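Local coordinates for cobalamin biosynthesis protein CobN (Mycobacterium tuberculosis, PDB 7C6O) that is the large, catalytic subunit of cobaltochelatase, which inserts cobalt into a corrin-ring precursor during cobalamin biosynthesis, at residues G107-A119 / T124-H138. Numbering follows the deposited sequence.
With NA (sodium ion), chain F.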
loop_
_atom_site.group_PDB
_atom_site.type_symbol
_atom_site.label_atom_id
_atom_site.label_comp_id
_atom_site.label_asym_id
_atom_site.label_seq_id
_atom_site.Cartn_x
_atom_site.Cartn_y
_atom_site.Cartn_z
ATOM N N GLY A 107 4.960 9.982 -60.544
ATOM C CA GLY A 107 6.168 10.344 -61.251
ATOM C C GLY A 107 7.302 10.866 -60.392
ATOM O O GLY A 107 8.431 10.973 -60.891
ATOM N N VAL A 108 7.051 11.202 -59.134
ATOM C CA VAL A 108 8.146 11.656 -58.269
ATOM C C VAL A 108 9.047 10.468 -57.944
ATOM O O VAL A 108 8.535 9.390 -57.593
ATOM C CB VAL A 108 7.590 12.288 -56.992
ATOM C CG1 VAL A 108 8.723 12.811 -56.122
ATOM C CG2 VAL A 108 6.611 13.406 -57.332
ATOM N N PRO A 109 10.370 10.601 -58.060
ATOM C CA PRO A 109 11.261 9.488 -57.702
ATOM C C PRO A 109 10.956 8.965 -56.306
ATOM O O PRO A 109 10.895 9.724 -55.336
ATOM C CB PRO A 109 12.657 10.116 -57.782
ATOM C CG PRO A 109 12.500 11.231 -58.771
ATOM C CD PRO A 109 11.115 11.775 -58.547
ATOM N N ALA A 110 10.745 7.655 -56.212
ATOM C CA ALA A 110 10.251 7.023 -54.997
ATOM C C ALA A 110 11.254 5.995 -54.493
ATOM O O ALA A 110 11.692 5.121 -55.251
ATOM C CB ALA A 110 8.891 6.361 -55.240
ATOM N N VAL A 111 11.602 6.101 -53.216
ATOM C CA VAL A 111 12.498 5.168 -52.542
ATOM C C VAL A 111 11.657 4.356 -51.565
ATOM O O VAL A 111 11.084 4.916 -50.622
ATOM C CB VAL A 111 13.635 5.904 -51.815
ATOM C CG1 VAL A 111 14.705 4.925 -51.358
ATOM C CG2 VAL A 111 14.230 6.984 -52.714
ATOM N N LEU A 112 11.577 3.046 -51.787
ATOM C CA LEU A 112 10.751 2.157 -50.975
ATOM C C LEU A 112 11.655 1.238 -50.167
ATOM O O LEU A 112 12.441 0.479 -50.742
ATOM C CB LEU A 112 9.810 1.330 -51.851
ATOM C CG LEU A 112 9.007 2.065 -52.923
ATOM C CD1 LEU A 112 8.210 1.064 -53.756
ATOM C CD2 LEU A 112 8.089 3.107 -52.308
ATOM N N VAL A 113 11.539 1.301 -48.840
ATOM C CA VAL A 113 12.353 0.474 -47.959
ATOM C C VAL A 113 11.463 -0.162 -46.901
ATOM O O VAL A 113 10.354 0.299 -46.615
ATOM C CB VAL A 113 13.498 1.271 -47.296
ATOM C CG1 VAL A 113 14.411 1.887 -48.357
ATOM C CG2 VAL A 113 12.935 2.339 -46.377
ATOM N N SER A 114 11.972 -1.235 -46.309
ATOM C CA SER A 114 11.241 -2.012 -45.321
ATOM C C SER A 114 11.610 -1.572 -43.909
ATOM O O SER A 114 12.728 -1.120 -43.651
ATOM C CB SER A 114 11.535 -3.504 -45.497
ATOM O OG SER A 114 10.949 -4.271 -44.464
ATOM N N GLY A 115 10.649 -1.706 -42.995
ATOM C CA GLY A 115 10.929 -1.497 -41.588
ATOM C C GLY A 115 11.596 -2.675 -40.916
ATOM O O GLY A 115 12.110 -2.539 -39.802
ATOM N N GLU A 116 11.587 -3.830 -41.574
ATOM C CA GLU A 116 12.331 -4.988 -41.106
ATOM C C GLU A 116 13.832 -4.748 -41.263
ATOM O O GLU A 116 14.273 -3.876 -42.017
ATOM C CB GLU A 116 11.914 -6.240 -41.884
ATOM C CG GLU A 116 10.476 -6.717 -41.640
ATOM C CD GLU A 116 9.435 -5.963 -42.457
ATOM O OE1 GLU A 116 9.695 -4.809 -42.852
ATOM O OE2 GLU A 116 8.346 -6.525 -42.706
ATOM N N GLN A 117 14.622 -5.547 -40.542
ATOM C CA GLN A 117 16.075 -5.399 -40.603
ATOM C C GLN A 117 16.617 -5.779 -41.976
ATOM O O GLN A 117 17.461 -5.071 -42.537
ATOM C CB GLN A 117 16.736 -6.241 -39.511
ATOM C CG GLN A 117 16.376 -5.814 -38.098
ATOM C CD GLN A 117 17.202 -6.533 -37.051
ATOM O OE1 GLN A 117 18.214 -7.160 -37.367
ATOM N NE2 GLN A 117 16.774 -6.450 -35.797
ATOM N N ALA A 118 16.160 -6.901 -42.528
ATOM C CA ALA A 118 16.554 -7.297 -43.872
ATOM C C ALA A 118 15.736 -6.523 -44.897
ATOM O O ALA A 118 14.513 -6.400 -44.761
ATOM C CB ALA A 118 16.367 -8.802 -44.069
ATOM N N ALA A 119 16.409 -5.998 -45.918
ATOM C CA ALA A 119 15.723 -5.226 -46.943
ATOM C C ALA A 119 14.750 -6.110 -47.715
ATOM O O ALA A 119 14.942 -7.320 -47.845
ATOM C CB ALA A 119 16.730 -4.589 -47.900
ATOM N N THR A 124 12.701 -2.829 -53.053
ATOM C CA THR A 124 13.865 -2.336 -53.781
ATOM C C THR A 124 13.580 -2.260 -55.276
ATOM O O THR A 124 13.862 -1.244 -55.922
ATOM C CB THR A 124 15.075 -3.232 -53.512
ATOM O OG1 THR A 124 15.432 -3.149 -52.127
ATOM C CG2 THR A 124 16.261 -2.798 -54.369
ATOM N N ASP A 125 12.994 -3.322 -55.838
ATOM C CA ASP A 125 12.755 -3.365 -57.277
ATOM C C ASP A 125 11.633 -2.426 -57.706
ATOM O O ASP A 125 11.697 -1.855 -58.799
ATOM C CB ASP A 125 12.445 -4.794 -57.716
ATOM C CG ASP A 125 13.647 -5.715 -57.592
ATOM O OD1 ASP A 125 14.788 -5.214 -57.651
ATOM O OD2 ASP A 125 13.449 -6.937 -57.439
ATOM N N ARG A 126 10.604 -2.254 -56.873
ATOM C CA ARG A 126 9.498 -1.367 -57.226
ATOM C C ARG A 126 9.853 0.109 -57.094
ATOM O O ARG A 126 9.160 0.951 -57.678
ATOM C CB ARG A 126 8.273 -1.668 -56.361
ATOM C CG ARG A 126 7.528 -2.928 -56.756
ATOM C CD ARG A 126 6.302 -3.124 -55.882
ATOM N NE ARG A 126 5.597 -4.357 -56.213
ATOM C CZ ARG A 126 4.662 -4.451 -57.152
ATOM N NH1 ARG A 126 4.317 -3.379 -57.854
ATOM N NH2 ARG A 126 4.074 -5.613 -57.390
ATOM N N SER A 127 10.901 0.440 -56.340
ATOM C CA SER A 127 11.361 1.820 -56.262
ATOM C C SER A 127 11.675 2.352 -57.655
ATOM O O SER A 127 12.173 1.626 -58.519
ATOM C CB SER A 127 12.604 1.917 -55.376
ATOM O OG SER A 127 12.375 1.366 -54.092
ATOM N N THR A 128 11.377 3.632 -57.878
ATOM C CA THR A 128 11.667 4.265 -59.156
ATOM C C THR A 128 13.033 4.951 -59.170
ATOM O O THR A 128 13.282 5.807 -60.027
ATOM C CB THR A 128 10.554 5.251 -59.527
ATOM O OG1 THR A 128 10.311 6.149 -58.440
ATOM C CG2 THR A 128 9.265 4.496 -59.836
ATOM N N VAL A 129 13.912 4.597 -58.233
ATOM C CA VAL A 129 15.325 4.960 -58.282
ATOM C C VAL A 129 16.112 3.687 -58.565
ATOM O O VAL A 129 15.530 2.600 -58.657
ATOM C CB VAL A 129 15.788 5.622 -56.971
ATOM C CG1 VAL A 129 15.063 6.941 -56.751
ATOM C CG2 VAL A 129 15.558 4.676 -55.791
ATOM N N ALA A 130 17.429 3.803 -58.707
ATOM C CA ALA A 130 18.261 2.616 -58.855
ATOM C C ALA A 130 18.183 1.755 -57.599
ATOM O O ALA A 130 17.959 2.251 -56.492
ATOM C CB ALA A 130 19.714 3.007 -59.131
ATOM N N ALA A 131 18.370 0.446 -57.780
ATOM C CA ALA A 131 18.270 -0.475 -56.649
ATOM C C ALA A 131 19.268 -0.119 -55.554
ATOM O O ALA A 131 18.929 -0.145 -54.365
ATOM C CB ALA A 131 18.480 -1.915 -57.121
ATOM N N GLY A 132 20.498 0.236 -55.936
ATOM C CA GLY A 132 21.497 0.596 -54.943
ATOM C C GLY A 132 21.131 1.829 -54.142
ATOM O O GLY A 132 21.537 1.968 -52.985
ATOM N N THR A 133 20.366 2.744 -54.741
ATOM C CA THR A 133 19.895 3.911 -54.003
ATOM C C THR A 133 18.925 3.500 -52.903
ATOM O O THR A 133 19.039 3.954 -51.758
ATOM C CB THR A 133 19.237 4.902 -54.962
ATOM O OG1 THR A 133 20.151 5.214 -56.020
ATOM C CG2 THR A 133 18.857 6.182 -54.225
ATOM N N ALA A 134 17.974 2.623 -53.233
ATOM C CA ALA A 134 17.022 2.141 -52.236
ATOM C C ALA A 134 17.719 1.329 -51.152
ATOM O O ALA A 134 17.379 1.445 -49.968
ATOM C CB ALA A 134 15.933 1.311 -52.916
ATOM N N LEU A 135 18.696 0.503 -51.534
ATOM C CA LEU A 135 19.384 -0.333 -50.556
ATOM C C LEU A 135 20.199 0.509 -49.579
ATOM O O LEU A 135 20.227 0.219 -48.379
ATOM C CB LEU A 135 20.271 -1.353 -51.271
ATOM C CG LEU A 135 19.533 -2.440 -52.060
ATOM C CD1 LEU A 135 20.457 -3.114 -53.065
ATOM C CD2 LEU A 135 18.920 -3.473 -51.119
ATOM N N GLN A 136 20.864 1.559 -50.066
ATOM C CA GLN A 136 21.615 2.421 -49.158
ATOM C C GLN A 136 20.677 3.225 -48.263
ATOM O O GLN A 136 20.953 3.407 -47.072
ATOM C CB GLN A 136 22.543 3.347 -49.947
ATOM C CG GLN A 136 23.553 4.124 -49.089
ATOM C CD GLN A 136 24.754 3.284 -48.667
ATOM O OE1 GLN A 136 24.666 2.064 -48.551
ATOM N NE2 GLN A 136 25.886 3.942 -48.444
ATOM N N ALA A 137 19.562 3.711 -48.817
ATOM C CA ALA A 137 18.563 4.382 -47.991
ATOM C C ALA A 137 18.047 3.455 -46.896
ATOM O O ALA A 137 17.824 3.888 -45.759
ATOM C CB ALA A 137 17.407 4.880 -48.857
ATOM N N HIS A 138 17.852 2.175 -47.224
ATOM C CA HIS A 138 17.423 1.209 -46.219
ATOM C C HIS A 138 18.383 1.186 -45.036
ATOM O O HIS A 138 17.955 1.134 -43.878
ATOM C CB HIS A 138 17.313 -0.182 -46.842
ATOM C CG HIS A 138 17.005 -1.260 -45.851
ATOM N ND1 HIS A 138 15.716 -1.646 -45.549
ATOM C CD2 HIS A 138 17.817 -2.024 -45.083
ATOM C CE1 HIS A 138 15.748 -2.606 -44.642
ATOM N NE2 HIS A 138 17.011 -2.853 -44.340
HETATM NA NA NA F . 12.844 -0.076 -59.932
HETATM O O HOH W 1 7.554 7.513 -59.092
HETATM O O HOH W 2 14.531 -1.248 -50.226
HETATM O O HOH W 3 15.129 0.584 -43.379
HETATM O O HOH W 4 14.817 -0.238 -58.322
HETATM O O HOH W 5 14.231 1.619 -61.024
HETATM O O HOH W 6 10.808 0.246 -61.280
HETATM O O HOH W 7 13.797 -1.753 -61.456
#
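P109 lays its CB against CG1 of V129, and helix 146-161 backs both residues through V160. Water 1 links V108 O to T128 OG1. Next along the chain, A110 N donates to T128 OG1 at 2.7 Å. The hydroxyl can meet this N-H because it lies between the backbone N and carbonyl carbon of T128 (chi1 52°). A weak bond returns from T128 N to A110 O.

V111 splits its two methyls. CG1, anti to the backbone N, reaches the helix 131-143, 3.7 Å from A137 CB and also against A134. CG2 turns to V129 CG2.

L112 N donates to S127 OG at 3.0 Å. S127 OG is also hydrogen-bonded to L123 O, so one hydroxyl ties the strand to the end of helix 121-126. L112 CD1 rests on R126 CB, while the R126 guanidinium leads off to E122. Strand 110-114 is an outer strand of a parallel sheet ordered 62-65, 42-46, 84-89, 110-114. At its other edge T128 and S127 take up the N-H groups of A110 and L112, while helix 131-138 crosses one face at 49°, over V111 and V113. This is an alpha/beta fold whose last strand leads, through helix 121-126, into the helix that covers it. The turn at 125-127 binds a sodium ion through D125 O (2.4 Å) and S127 O; four waters complete the site. Water 2 bridges L112 O and T124 OG1.

V113 sets CG1 3.4 Å from A134 O and beside H138 N. Beyond it, the chain curls round the H138 imidazole. H138 NE2 donates to Q117 O at 2.9 Å, nearly straight at 164°. The acceptor lies in the ring plane, but the donor stands well above the carbonyl plane. A119 CB sits over the ring centre in a CH-pi contact and also touches L135 CD2; water 3 lies off the opposite face, toward the rim.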